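Long-range contact in L-fuculose phosphate aldolase (Streptococcus pneumoniae, PDB 4C24), which belongs to the class II aldolase and adducin family of the AraD-like clan and carries a zinc ion held by histidine side chains: residues G30-R38 / Y87-H98. Sequence-based numbering, arbitrary orientation.
Sequences GGNLSVFDR and YQTRDDIDAIIH. With ZN (zinc ion), chain B; SO4 (sulfate ion), chain E.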
ATOM      1  N   GLY A  30       7.964  -0.881 -19.072  1.00 24.34           N
ATOM      2  CA  GLY A  30       9.372  -0.517 -19.141  1.00 25.27           C
ATOM      3  C   GLY A  30      10.301  -1.470 -18.411  1.00 20.81           C
ATOM      4  O   GLY A  30      11.508  -1.238 -18.395  1.00 24.73           O
ATOM      5  N   GLY A  31       9.740  -2.534 -17.816  1.00 19.88           N
ATOM      6  CA  GLY A  31      10.508  -3.533 -17.066  1.00 18.30           C
ATOM      7  C   GLY A  31      10.891  -4.700 -17.951  1.00 16.27           C
ATOM      8  O   GLY A  31      10.248  -4.951 -18.970  1.00 18.93           O
ATOM      9  N   ASN A  32      11.954  -5.396 -17.587  1.00 14.27           N
ATOM     10  CA  ASN A  32      12.455  -6.487 -18.460  1.00 12.58           C
ATOM     11  C   ASN A  32      13.339  -7.428 -17.676  1.00 13.77           C
ATOM     12  O   ASN A  32      13.906  -7.070 -16.653  1.00 15.18           O
ATOM     13  CB  ASN A  32      13.141  -5.985 -19.757  1.00 15.56           C
ATOM     14  CG  ASN A  32      13.702  -4.583 -19.611  1.00 15.21           C
ATOM     15  OD1 ASN A  32      14.799  -4.414 -19.096  1.00 17.90           O
ATOM     16  ND2 ASN A  32      12.944  -3.580 -20.060  1.00 16.93           N
ATOM     17  N   LEU A  33      13.440  -8.664 -18.148  1.00 12.08           N
ATOM     18  CA  LEU A  33      14.243  -9.668 -17.485  1.00 10.64           C
ATOM     19  C   LEU A  33      15.044 -10.394 -18.539  1.00 10.40           C
ATOM     20  O   LEU A  33      14.587 -10.577 -19.682  1.00 12.77           O
ATOM     21  CB  LEU A  33      13.384 -10.722 -16.761  1.00 11.78           C
ATOM     22  CG  LEU A  33      12.388 -10.229 -15.720  1.00 12.40           C
ATOM     23  CD1 LEU A  33      11.100  -9.694 -16.359  1.00 14.75           C
ATOM     24  CD2 LEU A  33      12.080 -11.295 -14.691  1.00 17.44           C
ATOM     25  N   SER A  34      16.208 -10.863 -18.125  1.00 11.22           N
ATOM     26  CA  SER A  34      17.031 -11.671 -18.991  1.00 12.82           C
ATOM     27  C   SER A  34      17.835 -12.682 -18.200  1.00 13.26           C
ATOM     28  O   SER A  34      18.031 -12.556 -16.979  1.00 11.98           O
ATOM     29  CB  SER A  34      17.974 -10.774 -19.786  1.00 13.59           C
ATOM     30  OG  SER A  34      19.010 -10.298 -18.960  1.00 14.08           O
ATOM     31  N   VAL A  35      18.262 -13.718 -18.931  1.00 12.08           N
ATOM     32  CA  VAL A  35      19.238 -14.663 -18.425  0.50 13.38           C
ATOM     33  C   VAL A  35      20.294 -14.870 -19.490  1.00 12.08           C
ATOM     34  O   VAL A  35      20.016 -14.786 -20.690  1.00 15.35           O
ATOM     35  CB  VAL A  35      18.639 -16.052 -18.058  0.50 14.53           C
ATOM     36  CG1 VAL A  35      17.941 -16.010 -16.705  0.50 11.74           C
ATOM     37  CG2 VAL A  35      17.737 -16.579 -19.174  0.50 17.80           C
ATOM     38  N   PHE A  36      21.510 -15.145 -19.038  1.00 12.68           N
ATOM     39  CA  PHE A  36      22.623 -15.441 -19.927  1.00 15.05           C
ATOM     40  C   PHE A  36      23.124 -16.853 -19.670  1.00 16.10           C
ATOM     41  O   PHE A  36      23.433 -17.220 -18.540  1.00 17.92           O
ATOM     42  CB  PHE A  36      23.757 -14.430 -19.707  1.00 15.12           C
ATOM     43  CG  PHE A  36      24.793 -14.443 -20.797  1.00 13.91           C
ATOM     44  CD1 PHE A  36      24.486 -13.954 -22.064  1.00 15.78           C
ATOM     45  CD2 PHE A  36      26.066 -14.951 -20.564  1.00 18.19           C
ATOM     46  CE1 PHE A  36      25.433 -13.967 -23.081  1.00 17.43           C
ATOM     47  CE2 PHE A  36      27.019 -14.959 -21.579  1.00 19.88           C
ATOM     48  CZ  PHE A  36      26.694 -14.480 -22.833  1.00 19.09           C
ATOM     49  N   ASP A  37      23.191 -17.646 -20.740  1.00 16.07           N
ATOM     50  CA  ASP A  37      23.720 -18.999 -20.669  1.00 18.39           C
ATOM     51  C   ASP A  37      25.194 -18.878 -21.039  1.00 19.26           C
ATOM     52  O   ASP A  37      25.514 -18.547 -22.191  1.00 19.43           O
ATOM     53  CB  ASP A  37      22.938 -19.861 -21.669  1.00 21.03           C
ATOM     54  CG  ASP A  37      23.360 -21.316 -21.674  1.00 22.13           C
ATOM     55  OD1 ASP A  37      24.550 -21.633 -21.471  1.00 25.12           O
ATOM     56  OD2 ASP A  37      22.460 -22.161 -21.909  1.00 29.29           O
ATOM     57  N   ARG A  38      26.089 -19.113 -20.076  1.00 21.30           N
ATOM     58  CA  ARG A  38      27.543 -18.949 -20.303  1.00 22.43           C
ATOM     59  C   ARG A  38      28.176 -19.988 -21.223  1.00 23.34           C
ATOM     60  O   ARG A  38      29.156 -19.698 -21.907  1.00 26.57           O
ATOM     61  CB  ARG A  38      28.318 -18.934 -18.983  1.00 24.03           C
ATOM     62  CG  ARG A  38      28.011 -17.744 -18.103  1.00 26.40           C
ATOM     63  CD  ARG A  38      28.793 -16.530 -18.543  1.00 25.84           C
ATOM     64  NE  ARG A  38      28.312 -15.374 -17.814  1.00 25.00           N
ATOM     65  CZ  ARG A  38      28.652 -14.121 -18.069  1.00 23.66           C
ATOM     66  NH1 ARG A  38      29.508 -13.842 -19.046  1.00 23.47           N
ATOM     67  NH2 ARG A  38      28.127 -13.148 -17.333  1.00 23.49           N
ATOM     68  N   TYR A  87      26.429  -8.683 -19.339  1.00 13.32           N
ATOM     69  CA  TYR A  87      26.953 -10.011 -19.526  1.00 14.03           C
ATOM     70  C   TYR A  87      28.303 -10.034 -20.245  1.00 14.47           C
ATOM     71  O   TYR A  87      29.130 -10.908 -19.999  1.00 17.99           O
ATOM     72  CB  TYR A  87      25.953 -10.841 -20.304  1.00 13.95           C
ATOM     73  CG  TYR A  87      24.639 -11.026 -19.612  1.00 11.24           C
ATOM     74  CD1 TYR A  87      24.579 -11.451 -18.296  1.00 12.04           C
ATOM     75  CD2 TYR A  87      23.439 -10.724 -20.275  1.00 11.91           C
ATOM     76  CE1 TYR A  87      23.356 -11.652 -17.663  1.00 12.28           C
ATOM     77  CE2 TYR A  87      22.203 -10.905 -19.651  1.00 11.71           C
ATOM     78  CZ  TYR A  87      22.160 -11.385 -18.357  1.00 11.04           C
ATOM     79  OH  TYR A  87      20.944 -11.571 -17.731  1.00 14.07           O
ATOM     80  N   GLN A  88      28.519  -9.057 -21.127  1.00 13.51           N
ATOM     81  CA  GLN A  88      29.775  -8.888 -21.847  1.00 16.02           C
ATOM     82  C   GLN A  88      30.923  -8.491 -20.948  1.00 15.81           C
ATOM     83  O   GLN A  88      32.060  -8.752 -21.290  1.00 18.38           O
ATOM     84  CB  GLN A  88      29.637  -7.792 -22.896  1.00 15.54           C
ATOM     85  CG  GLN A  88      28.768  -8.166 -24.086  1.00 14.35           C
ATOM     86  CD  GLN A  88      28.514  -6.999 -25.010  1.00 15.41           C
ATOM     87  OE1 GLN A  88      28.888  -5.864 -24.695  1.00 16.91           O
ATOM     88  NE2 GLN A  88      27.884  -7.252 -26.144  1.00 16.57           N
ATOM     89  N   THR A  89      30.624  -7.836 -19.826  1.00 16.14           N
ATOM     90  CA  THR A  89      31.686  -7.195 -19.037  1.00 17.66           C
ATOM     91  C   THR A  89      31.857  -7.788 -17.639  1.00 19.19           C
ATOM     92  O   THR A  89      32.819  -7.457 -16.931  1.00 23.65           O
ATOM     93  CB  THR A  89      31.440  -5.662 -18.918  1.00 17.14           C
ATOM     94  OG1 THR A  89      30.176  -5.419 -18.301  1.00 17.82           O
ATOM     95  CG2 THR A  89      31.473  -4.982 -20.280  1.00 17.35           C
ATOM     96  N   ARG A  90      30.917  -8.651 -17.238  1.00 19.15           N
ATOM     97  CA  ARG A  90      30.887  -9.248 -15.913  1.00 21.99           C
ATOM     98  C   ARG A  90      30.630 -10.735 -16.018  1.00 21.21           C
ATOM     99  O   ARG A  90      29.660 -11.130 -16.654  1.00 27.32           O
ATOM    100  CB  ARG A  90      29.733  -8.655 -15.119  1.00 24.34           C
ATOM    101  CG  ARG A  90      29.788  -7.155 -15.080  1.00 26.90           C
ATOM    102  CD  ARG A  90      28.910  -6.637 -13.999  1.00 24.17           C
ATOM    103  NE  ARG A  90      29.100  -7.239 -12.678  1.00 21.82           N
ATOM    104  CZ  ARG A  90      28.852  -6.542 -11.573  1.00 20.34           C
ATOM    105  NH1 ARG A  90      28.501  -5.271 -11.698  1.00 20.60           N
ATOM    106  NH2 ARG A  90      28.967  -7.085 -10.377  1.00 21.04           N
ATOM    107  N   ASP A  91      31.501 -11.515 -15.382  1.00 22.32           N
ATOM    108  CA  ASP A  91      31.364 -12.969 -15.355  0.50 24.89           C
ATOM    109  C   ASP A  91      30.513 -13.460 -14.172  1.00 25.13           C
ATOM    110  O   ASP A  91      30.158 -14.651 -14.109  1.00 27.46           O
ATOM    111  CB  ASP A  91      32.750 -13.636 -15.343  0.50 25.52           C
ATOM    112  CG  ASP A  91      33.632 -13.148 -14.194  0.50 27.85           C
ATOM    113  OD1 ASP A  91      33.174 -12.300 -13.399  0.50 31.83           O
ATOM    114  OD2 ASP A  91      34.789 -13.614 -14.085  0.50 33.07           O
ATOM    115  N   ASP A  92      30.219 -12.560 -13.236  1.00 23.37           N
ATOM    116  CA  ASP A  92      29.514 -12.897 -12.001  1.00 26.09           C
ATOM    117  C   ASP A  92      27.998 -12.710 -12.035  1.00 25.95           C
ATOM    118  O   ASP A  92      27.328 -12.904 -11.014  1.00 27.69           O
ATOM    119  CB  ASP A  92      30.111 -12.117 -10.810  1.00 26.06           C
ATOM    120  CG  ASP A  92      30.011 -10.592 -10.968  1.00 26.75           C
ATOM    121  OD1 ASP A  92      29.921 -10.079 -12.101  1.00 25.85           O
ATOM    122  OD2 ASP A  92      30.058  -9.891  -9.926  1.00 31.16           O
ATOM    123  N   ILE A  93      27.472 -12.335 -13.197  1.00 21.17           N
ATOM    124  CA  ILE A  93      26.062 -12.007 -13.358  1.00 22.45           C
ATOM    125  C   ILE A  93      25.513 -12.875 -14.473  1.00 19.52           C
ATOM    126  O   ILE A  93      25.983 -12.777 -15.590  1.00 19.51           O
ATOM    127  CB  ILE A  93      25.889 -10.517 -13.752  1.00 25.42           C
ATOM    128  CG1 ILE A  93      26.355  -9.594 -12.626  1.00 27.06           C
ATOM    129  CG2 ILE A  93      24.452 -10.218 -14.145  1.00 26.60           C
ATOM    130  CD1 ILE A  93      25.667  -9.847 -11.304  1.00 28.83           C
ATOM    131  N   ASP A  94      24.531 -13.720 -14.174  1.00 17.77           N
ATOM    132  CA  ASP A  94      23.908 -14.559 -15.213  1.00 17.09           C
ATOM    133  C   ASP A  94      22.408 -14.298 -15.389  1.00 16.40           C
ATOM    134  O   ASP A  94      21.734 -14.953 -16.202  1.00 17.22           O
ATOM    135  CB  ASP A  94      24.149 -16.056 -14.958  1.00 19.70           C
ATOM    136  CG  ASP A  94      25.605 -16.481 -15.152  1.00 23.90           C
ATOM    137  OD1 ASP A  94      26.407 -15.711 -15.715  1.00 26.08           O
ATOM    138  OD2 ASP A  94      25.957 -17.613 -14.754  1.00 30.85           O
ATOM    139  N   ALA A  95      21.858 -13.376 -14.607  1.00 13.90           N
ATOM    140  CA  ALA A  95      20.458 -13.026 -14.739  1.00 13.77           C
ATOM    141  C   ALA A  95      20.296 -11.589 -14.307  1.00 13.12           C
ATOM    142  O   ALA A  95      20.951 -11.172 -13.349  1.00 16.10           O
ATOM    143  CB  ALA A  95      19.588 -13.931 -13.889  1.00 15.29           C
ATOM    144  N   ILE A  96      19.417 -10.864 -14.991  1.00 13.08           N
ATOM    145  CA  ILE A  96      19.240  -9.429 -14.750  1.00 12.86           C
ATOM    146  C   ILE A  96      17.772  -9.086 -14.767  1.00 12.46           C
ATOM    147  O   ILE A  96      16.996  -9.572 -15.636  1.00 13.24           O
ATOM    148  CB  ILE A  96      19.965  -8.611 -15.832  1.00 12.73           C
ATOM    149  CG1 ILE A  96      21.457  -8.849 -15.701  1.00 12.90           C
ATOM    150  CG2 ILE A  96      19.671  -7.106 -15.707  1.00 13.71           C
ATOM    151  CD1 ILE A  96      22.312  -8.264 -16.813  1.00 15.77           C
ATOM    152  N   ILE A  97      17.365  -8.225 -13.838  1.00 12.71           N
ATOM    153  CA  ILE A  97      16.028  -7.703 -13.841  1.00 13.10           C
ATOM    154  C   ILE A  97      16.094  -6.204 -13.838  1.00 12.39           C
ATOM    155  O   ILE A  97      16.872  -5.623 -13.040  1.00 15.38           O
ATOM    156  CB  ILE A  97      15.224  -8.185 -12.616  1.00 13.27           C
ATOM    157  CG1 ILE A  97      15.079  -9.731 -12.657  1.00 14.08           C
ATOM    158  CG2 ILE A  97      13.872  -7.482 -12.564  1.00 13.95           C
ATOM    159  CD1 ILE A  97      14.380 -10.308 -11.443  1.00 15.37           C
ATOM    160  N   HIS A  98      15.332  -5.588 -14.736  1.00 11.89           N
ATOM    161  CA  HIS A  98      15.129  -4.128 -14.724  1.00 12.80           C
ATOM    162  C   HIS A  98      13.673  -3.854 -14.392  1.00 12.80           C
ATOM    163  O   HIS A  98      12.736  -4.476 -14.953  1.00 14.96           O
ATOM    164  CB  HIS A  98      15.521  -3.529 -16.063  1.00 14.90           C
ATOM    165  CG  HIS A  98      15.002  -2.137 -16.296  1.00 15.66           C
ATOM    166  ND1 HIS A  98      15.418  -1.056 -15.545  1.00 14.67           N
ATOM    167  CD2 HIS A  98      14.107  -1.652 -17.191  1.00 13.90           C
ATOM    168  CE1 HIS A  98      14.793   0.029 -15.966  1.00 14.90           C
ATOM    169  NE2 HIS A  98      14.007  -0.293 -16.981  1.00 12.87           N
TER
HETATM  170 ZN    ZN B 301      12.807   0.975 -17.928  1.00 15.82          ZN
HETATM  171  S   SO4 E1208      10.385  -2.965 -22.808  1.00 22.33           S
HETATM  172  O1  SO4 E1208      10.783  -2.702 -24.206  1.00 23.50           O
HETATM  173  O2  SO4 E1208      10.749  -1.772 -22.035  1.00 27.44           O
HETATM  174  O3  SO4 E1208       8.926  -3.185 -22.873  1.00 26.91           O
HETATM  175  O4  SO4 E1208      11.106  -4.131 -22.249  1.00 21.30           O
HETATM  176  O   HOH W   1      12.785   0.919 -20.015  1.00 25.08           O
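Asn32 and His98 pair where two antiparallel strands, 32-37 and 95-99, run side by side in the mixed sheet of the AraD-like class II aldolase fold. Backbone bonds join Asn32 to His98 and Ser34 to Ile96 in both directions, and Phe36 N to Asp94 O completes the ladder at 2.9 Å. Beside that last bond, Asp94 and Ala95 both face Ala166 on the next strand, a classic beta bulge.

Between these pairs, Leu33 lies alongside Ile97 and Val35 CG1 meets Ala95 CB, on the face packed by helices 7-22 and 169-192. On the other face, the near-parallel rings of Phe36 and Tyr87 (helix 80-89) slide past each other, joined by reciprocal CH-pi contacts. Phe36 CB sits 3.3 Å from the Tyr87 ring centroid; chi1 of -166° carries the Phe36 ring under Tyr87 CB. Tyr87 OH reaches Ser34 OG at 2.6 Å; His83 also bonds this serine oxygen.

Past the strand end, the bent Arg38 chain (chi2 -81°) brings its guanidinium to the end of helix 80-89 and the following loop. NE forms a nearly straight in-plane salt bridge to the syn side of Asp94 OD1 (2.9 Å), NH1 bonds Tyr87 O, and NH2 bonds Ile93 O. Phe36 CD2 and Asp91 CA lie over opposite guanidinium faces.

At the opposite end lies the zinc site, completed by His100, His160 and a water. Asn32 ND2 donates to a sulfate oxygen and OD1 bonds His83, while His98, its ND1 bonded to Ile162 O, binds the zinc ion through NE2 at 2.0 Å.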